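Local coordinates for protein alpha-L-rhamnosidase (Streptomyces avermitilis, PDB 3W5N) that hydrolyses terminal alpha-L-rhamnose from plant flavonoid glycosides such as naringin and from gum arabic, at residues Met893-Asp898 against Met911-His916. Numbering follows the deposited sequence.
Sequences MWERWD and MNSFNH. With RAM (alpha-L-rhamnopyranose), chain C.
Glu895, the inferred proton acceptor of this inverting family 78 glycosidase, lies alongside His916, which binds the rhamnose. Glu895 CG sits over the centre of the imidazole, 3.6 Å from the His916 ring centroid. The carboxylate continues the stack, its plane 18° from the ring. With CG anti to the backbone N (chi1 -178°) and the chain extended beyond it, Glu895 runs alongside the imidazole, pointing the same way.

Hydrogen bonds fix both groups. Ser913 N donates to Glu895 OE1 at 2.7 Å, nearly along the C-O axis. Arg634 adds a salt bridge to the same oxygen. At the imidazole edge, Ser913 OG pairs with His916 ND1 (2.7 Å) and closes an ST turn by accepting from Asn915 N. The single N-H of His916 NE2 is shared between rhamnose O3 (3.0 Å) and O2 (3.1 Å).

Two backbone bonds tie the segments: Glu895 N to Ser913 O, and His916 N to Met893 O. Arg896 grips Met911 O side-on with NE (2.8 Å) and NH2 (2.9 Å), the acceptor lying in the guanidinium plane. A leucine here removes both donors and would probably leave the Met911 carbonyl without its side-on grip, its end of the segment held less firmly.

An aromatic pair joins Trp894 and Phe914. The Phe914 edge meets the Trp894 face, T-shaped, with planes at 82° and Phe914 CD2 lying above the Trp894 ring, offset toward its rim.

Both segments belong to the loop between helices 883-887 and 923-929 of the six-hairpin glycosidase domain. Met893 packs on helix 607-622, and Asn915 touches strand 506-508.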
loop_
_atom_site.group_PDB
_atom_site.type_symbol
_atom_site.label_atom_id
_atom_site.label_comp_id
_atom_site.label_asym_id
_atom_site.label_seq_id
_atom_site.Cartn_x
_atom_site.Cartn_y
_atom_site.Cartn_z
ATOM N N MET A 893 1.878 14.853 2.580
ATOM C CA MET A 893 0.831 15.359 3.467
ATOM C C MET A 893 0.938 14.679 4.821
ATOM O O MET A 893 1.190 13.472 4.895
ATOM C CB MET A 893 -0.560 15.158 2.859
ATOM C CG MET A 893 -0.643 15.567 1.392
ATOM S SD MET A 893 -0.121 17.259 1.012
ATOM C CE MET A 893 -1.421 18.129 1.897
ATOM N N TRP A 894 0.775 15.446 5.902
ATOM C CA TRP A 894 0.907 14.852 7.234
ATOM C C TRP A 894 -0.428 14.336 7.762
ATOM O O TRP A 894 -1.500 14.797 7.341
ATOM C CB TRP A 894 1.468 15.882 8.234
ATOM C CG TRP A 894 2.791 16.493 7.890
ATOM C CD1 TRP A 894 3.751 16.021 7.038
ATOM C CD2 TRP A 894 3.324 17.687 8.474
ATOM N NE1 TRP A 894 4.854 16.876 7.041
ATOM C CE2 TRP A 894 4.608 17.896 7.923
ATOM C CE3 TRP A 894 2.827 18.607 9.411
ATOM C CZ2 TRP A 894 5.407 19.005 8.273
ATOM C CZ3 TRP A 894 3.640 19.700 9.774
ATOM C CH2 TRP A 894 4.898 19.882 9.198
ATOM N N GLU A 895 -0.381 13.415 8.717
ATOM C CA GLU A 895 -1.593 12.877 9.326
ATOM C C GLU A 895 -2.382 13.970 10.072
ATOM O O GLU A 895 -3.628 13.969 10.067
ATOM C CB GLU A 895 -1.233 11.740 10.276
ATOM C CG GLU A 895 -2.404 11.042 10.961
ATOM C CD GLU A 895 -1.945 9.855 11.805
ATOM O OE1 GLU A 895 -0.760 9.841 12.240
ATOM O OE2 GLU A 895 -2.764 8.931 12.029
ATOM N N ARG A 896 -1.652 14.895 10.701
ATOM C CA ARG A 896 -2.280 15.941 11.541
ATOM C C ARG A 896 -1.956 17.306 10.978
ATOM O O ARG A 896 -0.916 17.491 10.364
ATOM C CB ARG A 896 -1.734 15.877 12.979
ATOM C CG ARG A 896 -1.994 14.575 13.713
ATOM C CD ARG A 896 -1.212 14.574 15.018
ATOM N NE ARG A 896 -1.444 13.376 15.810
ATOM C CZ ARG A 896 -2.372 13.271 16.756
ATOM N NH1 ARG A 896 -3.169 14.303 17.052
ATOM N NH2 ARG A 896 -2.497 12.138 17.434
ATOM N N TRP A 897 -2.830 18.288 11.207
ATOM C CA TRP A 897 -2.519 19.650 10.810
ATOM C C TRP A 897 -1.271 20.162 11.564
ATOM O O TRP A 897 -0.521 20.995 11.050
ATOM C CB TRP A 897 -3.732 20.549 11.070
ATOM C CG TRP A 897 -4.927 20.215 10.189
ATOM C CD1 TRP A 897 -6.095 19.626 10.588
ATOM C CD2 TRP A 897 -5.052 20.442 8.774
ATOM N NE1 TRP A 897 -6.952 19.491 9.507
ATOM C CE2 TRP A 897 -6.338 19.988 8.389
ATOM C CE3 TRP A 897 -4.211 21.007 7.801
ATOM C CZ2 TRP A 897 -6.798 20.057 7.065
ATOM C CZ3 TRP A 897 -4.677 21.085 6.468
ATOM C CH2 TRP A 897 -5.964 20.599 6.126
ATOM N N ASP A 898 -1.042 19.609 12.756
ATOM C CA ASP A 898 0.108 19.987 13.586
ATOM C C ASP A 898 1.057 18.821 13.880
ATOM O O ASP A 898 1.557 18.707 15.002
ATOM C CB ASP A 898 -0.383 20.548 14.918
ATOM C CG ASP A 898 -1.255 19.570 15.675
ATOM O OD1 ASP A 898 -1.750 18.584 15.079
ATOM O OD2 ASP A 898 -1.455 19.776 16.881
ATOM N N MET A 911 0.450 8.388 17.871
ATOM C CA MET A 911 -0.173 8.445 16.526
ATOM C C MET A 911 0.226 9.729 15.790
ATOM O O MET A 911 -0.410 10.782 15.937
ATOM C CB MET A 911 -1.701 8.280 16.621
ATOM C CG MET A 911 -2.396 7.927 15.298
ATOM S SD MET A 911 -4.196 8.039 15.451
ATOM C CE MET A 911 -4.450 9.799 15.268
ATOM N N ASN A 912 1.295 9.658 14.992
ATOM C CA ASN A 912 1.755 10.844 14.293
ATOM C C ASN A 912 2.583 10.612 13.035
ATOM O O ASN A 912 3.814 10.695 13.058
ATOM C CB ASN A 912 2.541 11.761 15.234
ATOM C CG ASN A 912 2.725 13.138 14.655
ATOM O OD1 ASN A 912 1.824 13.657 13.996
ATOM N ND2 ASN A 912 3.893 13.739 14.883
ATOM N N SER A 913 1.895 10.437 11.926
ATOM C CA SER A 913 2.519 10.125 10.653
ATOM C C SER A 913 2.765 11.386 9.827
ATOM O O SER A 913 1.976 12.342 9.870
ATOM C CB SER A 913 1.605 9.118 9.907
ATOM O OG SER A 913 1.556 9.375 8.512
ATOM N N PHE A 914 3.867 11.402 9.090
ATOM C CA PHE A 914 4.167 12.491 8.172
ATOM C C PHE A 914 3.892 12.120 6.713
ATOM O O PHE A 914 4.408 12.758 5.803
ATOM C CB PHE A 914 5.612 12.959 8.354
ATOM C CG PHE A 914 5.882 13.509 9.726
ATOM C CD1 PHE A 914 6.237 12.665 10.775
ATOM C CD2 PHE A 914 5.722 14.867 9.978
ATOM C CE1 PHE A 914 6.473 13.177 12.048
ATOM C CE2 PHE A 914 5.935 15.379 11.252
ATOM C CZ PHE A 914 6.315 14.538 12.276
ATOM N N ASN A 915 3.051 11.112 6.496
ATOM C CA ASN A 915 2.755 10.650 5.128
ATOM C C ASN A 915 1.381 9.944 5.059
ATOM O O ASN A 915 1.304 8.756 4.797
ATOM C CB ASN A 915 3.906 9.757 4.614
ATOM C CG ASN A 915 3.942 9.633 3.095
ATOM O OD1 ASN A 915 3.074 10.149 2.389
ATOM N ND2 ASN A 915 4.974 8.959 2.584
ATOM N N HIS A 916 0.316 10.710 5.306
ATOM C CA HIS A 916 -1.089 10.287 5.168
ATOM C C HIS A 916 -1.656 11.102 4.005
ATOM O O HIS A 916 -1.436 12.340 3.957
ATOM C CB HIS A 916 -1.883 10.684 6.414
ATOM C CG HIS A 916 -2.084 9.582 7.416
ATOM N ND1 HIS A 916 -1.050 9.045 8.157
ATOM C CD2 HIS A 916 -3.214 8.975 7.850
ATOM C CE1 HIS A 916 -1.530 8.124 8.976
ATOM N NE2 HIS A 916 -2.841 8.057 8.808
HETATM C C1 RAM C . -5.596 5.976 12.174
HETATM C C2 RAM C . -5.338 5.486 10.738
HETATM C C3 RAM C . -6.275 6.168 9.715
HETATM C C4 RAM C . -7.641 6.619 10.259
HETATM C C5 RAM C . -7.958 5.804 11.482
HETATM C C6 RAM C . -9.348 6.215 11.981
HETATM O O1 RAM C . -5.077 5.056 13.141
HETATM O O2 RAM C . -3.926 5.658 10.445
HETATM O O3 RAM C . -5.705 7.378 9.234
HETATM O O4 RAM C . -8.715 6.454 9.307
HETATM O O5 RAM C . -6.979 6.106 12.475
HETATM O O HOH W 1 0.966 12.165 2.268
HETATM O O HOH W 2 -3.224 13.834 5.383
#